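PDB 6FKG: Rv1989c (MbcT) from Mycobacterium tuberculosis, which degrades NAD(+) by phosphorolysis, as the toxin of a type II toxin-antitoxin pair, and kills the cell unless its cognate antitoxin MbcA blocks the active site. Local coordinates for residues B[20-25]-B[95-100]; B[24-29]-B[61-66]; B[57-62]-B[153-158]; B[139-144]-B[161-166]. One frame throughout, in Å; residues are numbered along the deposited sequence.

Contact 1. Residues B[20-25]-B[95-100]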
loop_
_atom_site.group_PDB
_atom_site.type_symbol
_atom_site.label_atom_id
_atom_site.label_comp_id
_atom_site.label_asym_id
_atom_site.label_seq_id
_atom_site.Cartn_x
_atom_site.Cartn_y
_atom_site.Cartn_z
ATOM N N GLU B 20 -50.005 8.472 -8.084
ATOM C CA GLU B 20 -50.440 7.092 -7.909
ATOM C C GLU B 20 -50.708 6.480 -9.269
ATOM O O GLU B 20 -51.532 6.973 -10.038
ATOM C CB GLU B 20 -51.683 7.001 -7.023
ATOM C CG GLU B 20 -51.373 7.044 -5.544
ATOM C CD GLU B 20 -52.536 6.592 -4.686
ATOM O OE1 GLU B 20 -53.686 6.605 -5.176
ATOM O OE2 GLU B 20 -52.293 6.226 -3.517
ATOM N N TRP B 21 -49.999 5.402 -9.563
ATOM C CA TRP B 21 -50.055 4.811 -10.883
ATOM C C TRP B 21 -50.560 3.374 -10.830
ATOM O O TRP B 21 -50.076 2.558 -10.046
ATOM C CB TRP B 21 -48.670 4.873 -11.508
ATOM C CG TRP B 21 -48.619 4.633 -12.972
ATOM C CD1 TRP B 21 -49.020 5.482 -13.961
ATOM C CD2 TRP B 21 -48.079 3.482 -13.623
ATOM N NE1 TRP B 21 -48.774 4.919 -15.194
ATOM C CE2 TRP B 21 -48.194 3.694 -15.012
ATOM C CE3 TRP B 21 -47.514 2.290 -13.165
ATOM C CZ2 TRP B 21 -47.778 2.752 -15.941
ATOM C CZ3 TRP B 21 -47.097 1.360 -14.088
ATOM C CH2 TRP B 21 -47.220 1.598 -15.457
ATOM N N SER B 22 -51.537 3.065 -11.665
ATOM C CA SER B 22 -52.014 1.695 -11.773
ATOM C C SER B 22 -51.955 1.228 -13.214
ATOM O O SER B 22 -52.388 1.933 -14.129
ATOM C CB SER B 22 -53.440 1.574 -11.239
ATOM O OG SER B 22 -53.533 2.167 -9.956
ATOM N N GLU B 23 -51.422 0.033 -13.416
ATOM C CA GLU B 23 -51.344 -0.529 -14.751
ATOM C C GLU B 23 -51.058 -2.019 -14.676
ATOM O O GLU B 23 -50.512 -2.501 -13.681
ATOM C CB GLU B 23 -50.255 0.182 -15.563
ATOM C CG GLU B 23 -50.050 -0.317 -16.984
ATOM C CD GLU B 23 -51.247 -0.068 -17.884
ATOM O OE1 GLU B 23 -52.264 -0.791 -17.765
ATOM O OE2 GLU B 23 -51.162 0.859 -18.718
ATOM N N THR B 24 -51.453 -2.741 -15.719
ATOM C CA THR B 24 -51.008 -4.105 -15.921
ATOM C C THR B 24 -49.628 -4.062 -16.573
ATOM O O THR B 24 -49.468 -3.502 -17.664
ATOM C CB THR B 24 -51.984 -4.891 -16.801
ATOM O OG1 THR B 24 -53.260 -4.967 -16.148
ATOM C CG2 THR B 24 -51.456 -6.287 -17.035
ATOM N N CYS B 25 -48.631 -4.630 -15.897
ATOM C CA CYS B 25 -47.249 -4.525 -16.348
ATOM C C CYS B 25 -46.636 -5.891 -16.608
ATOM O O CYS B 25 -47.222 -6.924 -16.294
ATOM C CB CYS B 25 -46.391 -3.777 -15.326
ATOM S SG CYS B 25 -46.855 -2.038 -15.114
ATOM N N ASP B 95 -50.032 -7.034 -12.155
ATOM C CA ASP B 95 -50.890 -5.876 -11.947
ATOM C C ASP B 95 -50.311 -4.965 -10.864
ATOM O O ASP B 95 -49.999 -5.411 -9.751
ATOM C CB ASP B 95 -52.310 -6.305 -11.562
ATOM C CG ASP B 95 -53.125 -6.782 -12.747
ATOM O OD1 ASP B 95 -52.748 -6.486 -13.898
ATOM O OD2 ASP B 95 -54.165 -7.435 -12.524
ATOM N N VAL B 96 -50.175 -3.687 -11.198
ATOM C CA VAL B 96 -49.668 -2.683 -10.260
ATOM C C VAL B 96 -50.811 -1.742 -9.877
ATOM O O VAL B 96 -51.497 -1.213 -10.755
ATOM C CB VAL B 96 -48.500 -1.879 -10.873
ATOM C CG1 VAL B 96 -48.022 -0.795 -9.915
ATOM C CG2 VAL B 96 -47.365 -2.814 -11.267
ATOM N N THR B 97 -51.013 -1.533 -8.579
ATOM C CA THR B 97 -52.138 -0.733 -8.099
ATOM C C THR B 97 -51.703 0.398 -7.180
ATOM O O THR B 97 -51.064 0.169 -6.154
ATOM C CB THR B 97 -53.167 -1.607 -7.350
ATOM O OG1 THR B 97 -53.585 -2.676 -8.205
ATOM C CG2 THR B 97 -54.392 -0.777 -6.929
ATOM N N ASP B 98 -52.064 1.617 -7.574
ATOM C CA ASP B 98 -51.819 2.835 -6.804
ATOM C C ASP B 98 -50.382 2.989 -6.296
ATOM O O ASP B 98 -50.167 3.430 -5.170
ATOM C CB ASP B 98 -52.794 2.899 -5.629
ATOM C CG ASP B 98 -54.239 2.970 -6.082
ATOM O OD1 ASP B 98 -54.509 3.628 -7.111
ATOM O OD2 ASP B 98 -55.104 2.368 -5.415
ATOM N N LEU B 99 -49.405 2.649 -7.132
ATOM C CA LEU B 99 -48.001 2.783 -6.752
ATOM C C LEU B 99 -47.609 4.255 -6.773
ATOM O O LEU B 99 -47.834 4.952 -7.766
ATOM C CB LEU B 99 -47.097 1.974 -7.691
ATOM C CG LEU B 99 -45.738 1.526 -7.149
ATOM C CD1 LEU B 99 -45.928 0.497 -6.052
ATOM C CD2 LEU B 99 -44.837 0.978 -8.256
ATOM N N ALA B 100 -47.047 4.730 -5.665
ATOM C CA ALA B 100 -46.631 6.125 -5.542
ATOM C C ALA B 100 -45.279 6.300 -6.202
ATOM O O ALA B 100 -44.252 5.949 -5.627
ATOM C CB ALA B 100 -46.576 6.557 -4.064
#
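The side chains of Thr24 and Asp95 lie side by side, pointing the same way, joined by a bond of 2.8 Å from Thr24 OG1 to Asp95 OD1. The hydroxyl meets the carboxylate on its syn side but 32° out of its plane. Its first torsion places it there, laying OG1 beside the backbone N and opposite the carbonyl carbon. At the other end the carboxylates of Glu20 and Asp98 are stacked, their planes 15° apart, with Glu20 OE1 3.6 Å from Asp98 OD1. Between these ends, segments 20-25 and 95-97 run almost exactly antiparallel. Glu23 and Val96 form a hydrogen-bonded pair, with Val96 N 2.8 Å from Glu23 O. Trp21 pairs likewise with Leu99, but Asp98 also faces Trp21, and its positive phi fits a G1 beta bulge. The amide of Asp98 turns instead to a side chain: its N donates to Ser22 OG at 2.9 Å, nearly straight at 169°. On the face bearing Val96, its CG2 lies 4.0 Å from Cys25 SG, and Leu153 packs against Trp21, Val96 and Leu99. Asp95 OD2 forms a salt bridge with Arg170, which should stabilise that carboxylate as an anion, whereas the closeness of Glu20 and Asp98 would tend to raise the pKa of one of them.

Contact 2. Residues B[24-29]-B[61-66]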
loop_
_atom_site.group_PDB
_atom_site.type_symbol
_atom_site.label_atom_id
_atom_site.label_comp_id
_atom_site.label_asym_id
_atom_site.label_seq_id
_atom_site.Cartn_x
_atom_site.Cartn_y
_atom_site.Cartn_z
ATOM N N THR B 24 -51.453 -2.741 -15.719
ATOM C CA THR B 24 -51.008 -4.105 -15.921
ATOM C C THR B 24 -49.628 -4.062 -16.573
ATOM O O THR B 24 -49.468 -3.502 -17.664
ATOM C CB THR B 24 -51.984 -4.891 -16.801
ATOM O OG1 THR B 24 -53.260 -4.967 -16.148
ATOM C CG2 THR B 24 -51.456 -6.287 -17.035
ATOM N N CYS B 25 -48.631 -4.630 -15.897
ATOM C CA CYS B 25 -47.249 -4.525 -16.348
ATOM C C CYS B 25 -46.636 -5.891 -16.608
ATOM O O CYS B 25 -47.222 -6.924 -16.294
ATOM C CB CYS B 25 -46.391 -3.777 -15.326
ATOM S SG CYS B 25 -46.855 -2.038 -15.114
ATOM N N TYR B 26 -45.431 -5.870 -17.161
ATOM C CA TYR B 26 -44.793 -7.083 -17.634
ATOM C C TYR B 26 -43.334 -7.093 -17.258
ATOM O O TYR B 26 -42.633 -6.079 -17.337
ATOM C CB TYR B 26 -44.952 -7.207 -19.162
ATOM C CG TYR B 26 -46.396 -7.267 -19.574
ATOM C CD1 TYR B 26 -47.132 -6.102 -19.782
ATOM C CD2 TYR B 26 -47.041 -8.488 -19.710
ATOM C CE1 TYR B 26 -48.469 -6.157 -20.132
ATOM C CE2 TYR B 26 -48.366 -8.552 -20.060
ATOM C CZ TYR B 26 -49.071 -7.388 -20.274
ATOM O OH TYR B 26 -50.390 -7.465 -20.625
ATOM N N ARG B 27 -42.883 -8.266 -16.845
ATOM C CA ARG B 27 -41.509 -8.472 -16.477
ATOM C C ARG B 27 -41.056 -9.822 -17.026
ATOM O O ARG B 27 -41.846 -10.749 -17.039
ATOM C CB ARG B 27 -41.376 -8.451 -14.953
ATOM C CG ARG B 27 -39.982 -8.653 -14.505
ATOM C CD ARG B 27 -39.897 -9.031 -13.039
ATOM N NE ARG B 27 -38.491 -9.064 -12.692
ATOM C CZ ARG B 27 -38.027 -9.416 -11.507
ATOM N NH1 ARG B 27 -38.879 -9.758 -10.542
ATOM N NH2 ARG B 27 -36.717 -9.412 -11.288
ATOM N N TYR B 28 -39.796 -9.960 -17.438
ATOM C CA TYR B 28 -39.309 -11.293 -17.797
ATOM C C TYR B 28 -38.176 -11.687 -16.844
ATOM O O TYR B 28 -37.469 -10.834 -16.292
ATOM C CB TYR B 28 -38.873 -11.365 -19.292
ATOM C CG TYR B 28 -37.532 -10.724 -19.566
ATOM C CD1 TYR B 28 -37.404 -9.346 -19.633
ATOM C CD2 TYR B 28 -36.395 -11.498 -19.757
ATOM C CE1 TYR B 28 -36.182 -8.751 -19.860
ATOM C CE2 TYR B 28 -35.160 -10.908 -19.979
ATOM C CZ TYR B 28 -35.061 -9.539 -20.029
ATOM O OH TYR B 28 -33.834 -8.952 -20.259
ATOM N N THR B 29 -38.066 -12.987 -16.580
ATOM C CA THR B 29 -37.010 -13.518 -15.738
ATOM C C THR B 29 -36.640 -14.882 -16.288
ATOM O O THR B 29 -37.396 -15.468 -17.064
ATOM C CB THR B 29 -37.439 -13.713 -14.249
ATOM O OG1 THR B 29 -38.424 -14.748 -14.171
ATOM C CG2 THR B 29 -37.971 -12.427 -13.636
ATOM N N ASP B 61 -44.772 -1.333 -19.432
ATOM C CA ASP B 61 -46.224 -1.108 -19.401
ATOM C C ASP B 61 -46.993 -1.867 -20.486
ATOM O O ASP B 61 -48.209 -1.712 -20.624
ATOM C CB ASP B 61 -46.556 0.397 -19.505
ATOM C CG ASP B 61 -46.282 0.981 -20.888
ATOM O OD1 ASP B 61 -45.419 0.459 -21.626
ATOM O OD2 ASP B 61 -46.943 1.981 -21.245
ATOM N N SER B 62 -46.293 -2.687 -21.255
ATOM C CA SER B 62 -46.944 -3.574 -22.213
ATOM C C SER B 62 -46.047 -4.760 -22.501
ATOM O O SER B 62 -44.833 -4.685 -22.304
ATOM C CB SER B 62 -47.256 -2.844 -23.522
ATOM O OG SER B 62 -46.063 -2.605 -24.263
ATOM N N ALA B 63 -46.631 -5.849 -22.990
ATOM C CA ALA B 63 -45.830 -7.000 -23.378
ATOM C C ALA B 63 -44.849 -6.613 -24.489
ATOM O O ALA B 63 -43.710 -7.104 -24.535
ATOM C CB ALA B 63 -46.729 -8.149 -23.828
ATOM N N GLN B 64 -45.280 -5.710 -25.366
ATOM C CA GLN B 64 -44.423 -5.297 -26.483
ATOM C C GLN B 64 -43.208 -4.520 -25.989
ATOM O O GLN B 64 -42.088 -4.727 -26.462
ATOM C CB GLN B 64 -45.198 -4.455 -27.493
ATOM C CG GLN B 64 -44.359 -4.123 -28.704
ATOM C CD GLN B 64 -44.792 -2.846 -29.378
ATOM O OE1 GLN B 64 -45.738 -2.836 -30.161
ATOM N NE2 GLN B 64 -44.100 -1.754 -29.072
ATOM N N ALA B 65 -43.427 -3.624 -25.035
ATOM C CA ALA B 65 -42.327 -2.855 -24.464
ATOM C C ALA B 65 -41.362 -3.773 -23.726
ATOM O O ALA B 65 -40.145 -3.563 -23.755
ATOM C CB ALA B 65 -42.850 -1.769 -23.532
ATOM N N CYS B 66 -41.914 -4.781 -23.060
ATOM C CA CYS B 66 -41.083 -5.786 -22.393
ATOM C C CYS B 66 -40.196 -6.500 -23.421
ATOM O O CYS B 66 -39.011 -6.711 -23.162
ATOM C CB CYS B 66 -41.940 -6.795 -21.644
ATOM S SG CYS B 66 -40.956 -7.899 -20.592
#
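The backbone at the start of a helix lies against an aromatic face: Ala63 N sits over the ring of Tyr26, 3.2 Å above its plane and offset toward the rim, 3.3 Å from Tyr26 CD1. This joins strand 19-30 of the RES domain to the N-terminal turn of helix 63-76, and no hydrogen bond crosses between the segments. Ala63 CB supplies a CH-pi contact on the Tyr26 ring, 4.1 Å from the centroid and 10° off the normal. Asp61 C lies at the ring edge. Tyr26 CG is anti to its carbonyl carbon (chi1 -60°), which carries the ring across Ser62 and Ala63 while CB remains 3.9 Å from Cys66 CB. The helix start is fixed by its own N-cap: Ser62 OG accepts from Ala65 N at 2.9 Å, with an N-H...O angle of 162°. A glycerol near the Tyr26 side chain probably comes from the crystallisation liquor. Further along the strand, Arg27 points away from the helix, and its guanidinium bonds to Ala35 O, Ser37 O and Glu111 O of the antitoxin MbcA. One turn into the helix, Cys66 SG makes an oblique sulfur-aromatic contact with Tyr28, 4.0 Å from Tyr28 CD1.

Contact 3. Residues B[57-62]-B[153-158]; sequences IYLADS and LVVTAY
Tyr58 and Val154 form the non-hydrogen-bonded pair at the middle of an antiparallel strand pairing, and their side chains lie alongside each other. Val154 CG1 sits over the face of the Tyr58 ring in a CH-pi contact, 4.0 Å from the centroid and 21° off the normal, while CG2 lies beyond the rim, 3.5 Å from Tyr58 CE2. The valine torsion (CG1 opposite the backbone N, chi1 -169°) turns both methyls to the tyrosine. The ring's far end is held by Trp48 N and Asn49 OD1, both hydrogen-bonded to Tyr58 OH, and Phe114 of the antitoxin MbcA meets the same ring.

On the other face are Ile57, Leu59, Leu153 and Val155. Leu59 CD1 crosses to Val155 CG2 at 3.6 Å and also meets Leu153 CD2 at 4.1 Å, touching its paired residue Leu153 and the diagonal Val155. Leu59 chi2 of 115° departs from a staggered value, so this branch is reached through a less usual rotamer. Ile57 CD1 reaches Tyr158 CB at 4.2 Å. Four backbone bonds flank the central pair; Leu153 N to Leu59 O is 2.8 Å.

The pairing lies about 4 Å (centre to centre) from the middle of the chain and is largely buried: strand 150-156 continues the sheet through strand 142-147, Leu153 and Val155 pack on Leu99 of strand 89-103, Leu59 rests on Cys25 and Arg27 of strand 19-30, and Ile57 and Val155 touch Leu167 of strand 167-174.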
loop_
_atom_site.group_PDB
_atom_site.type_symbol
_atom_site.label_atom_id
_atom_site.label_comp_id
_atom_site.label_asym_id
_atom_site.label_seq_id
_atom_site.Cartn_x
_atom_site.Cartn_y
_atom_site.Cartn_z
ATOM N N ILE B 57 -37.137 -3.910 -9.028
ATOM C CA ILE B 57 -37.810 -4.724 -10.040
ATOM C C ILE B 57 -38.069 -3.866 -11.257
ATOM O O ILE B 57 -38.634 -2.785 -11.133
ATOM C CB ILE B 57 -39.177 -5.251 -9.556
ATOM C CG1 ILE B 57 -39.054 -6.090 -8.286
ATOM C CG2 ILE B 57 -39.844 -6.074 -10.641
ATOM C CD1 ILE B 57 -40.427 -6.490 -7.757
ATOM N N TYR B 58 -37.696 -4.351 -12.439
ATOM C CA TYR B 58 -37.931 -3.599 -13.663
ATOM C C TYR B 58 -39.108 -4.182 -14.453
ATOM O O TYR B 58 -39.105 -5.366 -14.801
ATOM C CB TYR B 58 -36.649 -3.584 -14.502
ATOM C CG TYR B 58 -35.594 -2.652 -13.930
ATOM C CD1 TYR B 58 -34.794 -3.046 -12.865
ATOM C CD2 TYR B 58 -35.438 -1.361 -14.436
ATOM C CE1 TYR B 58 -33.840 -2.186 -12.322
ATOM C CE2 TYR B 58 -34.492 -0.495 -13.902
ATOM C CZ TYR B 58 -33.705 -0.914 -12.837
ATOM O OH TYR B 58 -32.776 -0.057 -12.300
ATOM N N LEU B 59 -40.124 -3.348 -14.698
ATOM C CA LEU B 59 -41.312 -3.757 -15.442
ATOM C C LEU B 59 -41.561 -2.822 -16.611
ATOM O O LEU B 59 -41.133 -1.682 -16.587
ATOM C CB LEU B 59 -42.551 -3.774 -14.537
ATOM C CG LEU B 59 -42.379 -4.636 -13.274
ATOM C CD1 LEU B 59 -42.434 -3.764 -12.046
ATOM C CD2 LEU B 59 -43.452 -5.685 -13.206
ATOM N N ALA B 60 -42.288 -3.304 -17.620
ATOM C CA ALA B 60 -42.697 -2.454 -18.738
ATOM C C ALA B 60 -44.220 -2.352 -18.763
ATOM O O ALA B 60 -44.887 -3.223 -18.206
ATOM C CB ALA B 60 -42.180 -3.021 -20.049
ATOM N N ASP B 61 -44.772 -1.333 -19.432
ATOM C CA ASP B 61 -46.224 -1.108 -19.401
ATOM C C ASP B 61 -46.993 -1.867 -20.486
ATOM O O ASP B 61 -48.209 -1.712 -20.624
ATOM C CB ASP B 61 -46.556 0.397 -19.505
ATOM C CG ASP B 61 -46.282 0.981 -20.888
ATOM O OD1 ASP B 61 -45.419 0.459 -21.626
ATOM O OD2 ASP B 61 -46.943 1.981 -21.245
ATOM N N SER B 62 -46.293 -2.687 -21.255
ATOM C CA SER B 62 -46.944 -3.574 -22.213
ATOM C C SER B 62 -46.047 -4.760 -22.501
ATOM O O SER B 62 -44.833 -4.685 -22.304
ATOM C CB SER B 62 -47.256 -2.844 -23.522
ATOM O OG SER B 62 -46.063 -2.605 -24.263
ATOM N N LEU B 153 -41.309 0.848 -15.427
ATOM C CA LEU B 153 -41.533 1.071 -14.011
ATOM C C LEU B 153 -40.424 0.389 -13.233
ATOM O O LEU B 153 -40.170 -0.804 -13.415
ATOM C CB LEU B 153 -42.893 0.526 -13.577
ATOM C CG LEU B 153 -43.138 0.506 -12.067
ATOM C CD1 LEU B 153 -43.066 1.916 -11.476
ATOM C CD2 LEU B 153 -44.471 -0.164 -11.759
ATOM N N VAL B 154 -39.762 1.150 -12.371
ATOM C CA VAL B 154 -38.765 0.591 -11.474
ATOM C C VAL B 154 -39.344 0.599 -10.075
ATOM O O VAL B 154 -39.620 1.669 -9.548
ATOM C CB VAL B 154 -37.462 1.394 -11.499
ATOM C CG1 VAL B 154 -36.365 0.640 -10.757
ATOM C CG2 VAL B 154 -37.053 1.650 -12.948
ATOM N N VAL B 155 -39.554 -0.582 -9.495
ATOM C CA VAL B 155 -40.166 -0.680 -8.173
ATOM C C VAL B 155 -39.080 -0.947 -7.134
ATOM O O VAL B 155 -38.369 -1.936 -7.219
ATOM C CB VAL B 155 -41.232 -1.797 -8.117
ATOM C CG1 VAL B 155 -41.905 -1.813 -6.751
ATOM C CG2 VAL B 155 -42.264 -1.588 -9.208
ATOM N N THR B 156 -38.956 -0.064 -6.154
ATOM C CA THR B 156 -37.781 -0.087 -5.285
ATOM C C THR B 156 -38.156 -0.534 -3.881
ATOM O O THR B 156 -39.078 0.018 -3.278
ATOM C CB THR B 156 -37.088 1.302 -5.239
ATOM O OG1 THR B 156 -38.044 2.312 -4.907
ATOM C CG2 THR B 156 -36.495 1.657 -6.602
ATOM N N ALA B 157 -37.441 -1.552 -3.384
ATOM C CA ALA B 157 -37.676 -2.115 -2.052
ATOM C C ALA B 157 -39.159 -2.445 -1.855
ATOM O O ALA B 157 -39.778 -2.065 -0.857
ATOM C CB ALA B 157 -37.190 -1.160 -0.983
ATOM N N TYR B 158 -39.702 -3.146 -2.847
ATOM C CA TYR B 158 -41.088 -3.577 -2.911
ATOM C C TYR B 158 -41.604 -4.139 -1.593
ATOM O O TYR B 158 -42.655 -3.726 -1.090
ATOM C CB TYR B 158 -41.214 -4.622 -4.029
ATOM C CG TYR B 158 -42.385 -5.551 -3.919
ATOM C CD1 TYR B 158 -42.193 -6.929 -3.835
ATOM C CD2 TYR B 158 -43.689 -5.061 -3.910
ATOM C CE1 TYR B 158 -43.276 -7.794 -3.730
ATOM C CE2 TYR B 158 -44.774 -5.913 -3.810
ATOM C CZ TYR B 158 -44.566 -7.277 -3.722
ATOM O OH TYR B 158 -45.655 -8.120 -3.624
#

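Contact 4. Residues B[139-144]-B[161-166]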
loop_
_atom_site.group_PDB
_atom_site.type_symbol
_atom_site.label_atom_id
_atom_site.label_comp_id
_atom_site.label_asym_id
_atom_site.label_seq_id
_atom_site.Cartn_x
_atom_site.Cartn_y
_atom_site.Cartn_z
ATOM N N HIS B 139 -38.427 7.535 0.149
ATOM C CA HIS B 139 -39.481 6.564 0.414
ATOM C C HIS B 139 -40.555 6.539 -0.661
ATOM O O HIS B 139 -41.692 6.175 -0.396
ATOM C CB HIS B 139 -40.115 6.816 1.793
ATOM C CG HIS B 139 -39.248 6.383 2.928
ATOM N ND1 HIS B 139 -38.093 7.051 3.279
ATOM C CD2 HIS B 139 -39.351 5.335 3.779
ATOM C CE1 HIS B 139 -37.527 6.437 4.302
ATOM N NE2 HIS B 139 -38.271 5.395 4.627
ATOM N N MET B 140 -40.199 6.925 -1.880
ATOM C CA MET B 140 -41.116 6.763 -2.996
ATOM C C MET B 140 -41.144 5.287 -3.364
ATOM O O MET B 140 -40.168 4.584 -3.146
ATOM C CB MET B 140 -40.688 7.617 -4.187
ATOM C CG MET B 140 -40.718 9.088 -3.893
ATOM S SD MET B 140 -40.132 10.087 -5.260
ATOM C CE MET B 140 -40.573 11.738 -4.670
ATOM N N GLN B 141 -42.257 4.818 -3.914
ATOM C CA GLN B 141 -42.414 3.394 -4.158
ATOM C C GLN B 141 -41.765 2.976 -5.475
ATOM O O GLN B 141 -41.512 1.797 -5.710
ATOM C CB GLN B 141 -43.892 3.018 -4.144
ATOM C CG GLN B 141 -44.519 3.120 -2.761
ATOM C CD GLN B 141 -45.913 2.557 -2.728
ATOM O OE1 GLN B 141 -46.758 2.919 -3.545
ATOM N NE2 GLN B 141 -46.167 1.663 -1.782
ATOM N N GLY B 142 -41.458 3.947 -6.328
ATOM C CA GLY B 142 -40.759 3.615 -7.548
ATOM C C GLY B 142 -40.615 4.790 -8.482
ATOM O O GLY B 142 -40.902 5.932 -8.120
ATOM N N VAL B 143 -40.165 4.504 -9.696
ATOM C CA VAL B 143 -39.958 5.556 -10.679
ATOM C C VAL B 143 -40.567 5.112 -12.008
ATOM O O VAL B 143 -40.332 3.987 -12.463
ATOM C CB VAL B 143 -38.462 5.877 -10.876
ATOM C CG1 VAL B 143 -38.297 7.075 -11.828
ATOM C CG2 VAL B 143 -37.766 6.160 -9.512
ATOM N N LEU B 144 -41.353 5.996 -12.612
ATOM C CA LEU B 144 -41.947 5.730 -13.907
ATOM C C LEU B 144 -41.112 6.454 -14.942
ATOM O O LEU B 144 -40.897 7.673 -14.850
ATOM C CB LEU B 144 -43.401 6.192 -13.943
ATOM C CG LEU B 144 -44.315 5.627 -15.023
ATOM C CD1 LEU B 144 -44.573 4.148 -14.741
ATOM C CD2 LEU B 144 -45.604 6.431 -15.018
ATOM N N ARG B 161 -41.938 -1.511 1.234
ATOM C CA ARG B 161 -42.560 -0.231 0.925
ATOM C C ARG B 161 -43.954 -0.302 0.330
ATOM O O ARG B 161 -44.576 0.734 0.112
ATOM C CB ARG B 161 -41.662 0.542 -0.018
ATOM C CG ARG B 161 -40.274 0.627 0.502
ATOM C CD ARG B 161 -39.746 1.998 0.318
ATOM N NE ARG B 161 -38.688 2.293 1.272
ATOM C CZ ARG B 161 -37.748 3.192 1.033
ATOM N NH1 ARG B 161 -37.776 3.831 -0.121
ATOM N NH2 ARG B 161 -36.795 3.438 1.926
ATOM N N THR B 162 -44.444 -1.507 0.067
ATOM C CA THR B 162 -45.755 -1.638 -0.543
ATOM C C THR B 162 -46.769 -2.300 0.385
ATOM O O THR B 162 -46.457 -3.211 1.152
ATOM C CB THR B 162 -45.692 -2.425 -1.873
ATOM O OG1 THR B 162 -45.370 -3.795 -1.609
ATOM C CG2 THR B 162 -44.659 -1.808 -2.830
ATOM N N ARG B 163 -47.990 -1.794 0.318
ATOM C CA ARG B 163 -49.111 -2.388 1.005
ATOM C C ARG B 163 -49.540 -3.639 0.250
ATOM O O ARG B 163 -49.278 -3.753 -0.951
ATOM C CB ARG B 163 -50.246 -1.370 1.117
ATOM C CG ARG B 163 -49.758 -0.021 1.618
ATOM C CD ARG B 163 -50.861 1.028 1.636
ATOM N NE ARG B 163 -51.283 1.403 0.287
ATOM C CZ ARG B 163 -50.626 2.254 -0.497
ATOM N NH1 ARG B 163 -49.503 2.819 -0.074
ATOM N NH2 ARG B 163 -51.089 2.536 -1.710
ATOM N N PRO B 164 -50.162 -4.599 0.959
ATOM C CA PRO B 164 -50.638 -5.853 0.363
ATOM C C PRO B 164 -51.371 -5.657 -0.960
ATOM O O PRO B 164 -52.310 -4.860 -1.043
ATOM C CB PRO B 164 -51.599 -6.413 1.427
ATOM C CG PRO B 164 -51.581 -5.430 2.577
ATOM C CD PRO B 164 -50.356 -4.599 2.419
ATOM N N GLY B 165 -50.919 -6.367 -1.989
ATOM C CA GLY B 165 -51.614 -6.396 -3.260
ATOM C C GLY B 165 -51.377 -5.228 -4.200
ATOM O O GLY B 165 -52.085 -5.101 -5.197
ATOM N N GLN B 166 -50.403 -4.374 -3.887
ATOM C CA GLN B 166 -50.022 -3.288 -4.792
ATOM C C GLN B 166 -49.342 -3.864 -6.026
ATOM O O GLN B 166 -49.473 -3.335 -7.131
ATOM C CB GLN B 166 -49.099 -2.283 -4.100
ATOM C CG GLN B 166 -49.830 -1.286 -3.217
ATOM C CD GLN B 166 -49.008 -0.038 -2.952
ATOM O OE1 GLN B 166 -48.266 0.026 -1.974
ATOM N NE2 GLN B 166 -49.135 0.958 -3.824
#
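A Schellman motif ends helix 126-137, with His139 at its C-prime position with positive phi, and the guanidinium of Arg161 lies flat on the imidazole just there. The planes are 15° apart and the centres 4.1 Å; Arg161 NH2 sits over the centre of the ring although the two side chains cross at about a right angle. Arg161 is bent at chi2 (-137°), which brings its end group over His139, with NH1 3.3 Å from His139 CA. NH1 donates to Trp136 O, and the guanidinium makes a cation-pi contact with Trp136, so the stack is fixed from the helix as well.

The second half is a two-bond amide pair. Gln141 NE2 donates to Gln166 OE1 at 2.7 Å, and Gln166 NE2 returns a bond to Gln141 OE1 at 3.1 Å, the amide planes being 34° apart. Gln141 NE2 gives a further bond to Arg161 O at 2.6 Å, in its own amide plane, so both protons of the buried amide are used. Gln166 OE1 takes a second donor, Arg163 N, at 2.9 Å within the type II turn 163-166, and lies over the centre of the Arg163 guanidinium.

Around this joint, Gln141 OE1 accepts from Ala100 N and Gln166 NE2 donates to Thr97 O. The glutamine pair thus bonds to strand 89-103 on both sides of its corner at Asp98, linking it to the start of strand 142-147 and the loop between helix 158-161 and strand 167-174.

From the N terminus, strand 19-30 opens both contact 1 and contact 2, which share Thr24 and Cys25. Contact 2 closes first, at the start of helix 63-76, and its interval lies wholly within the longer one that contact 1 closes at strand 89-103. Contact 3, sharing Asp61 and Ser62 with contact 2, joins strands 56-60 and 150-156 and so crosses contact 1. Contact 4 follows contact 1 in series but crosses contact 3; it ties the start of strand 142-147 to the loop before strand 167-174. Contacts 1, 3 and 4 meet around the sheet core, and contact 2 touches contacts 1 and 3; contacts 2 and 4, with centres about 18 Å apart, do not touch.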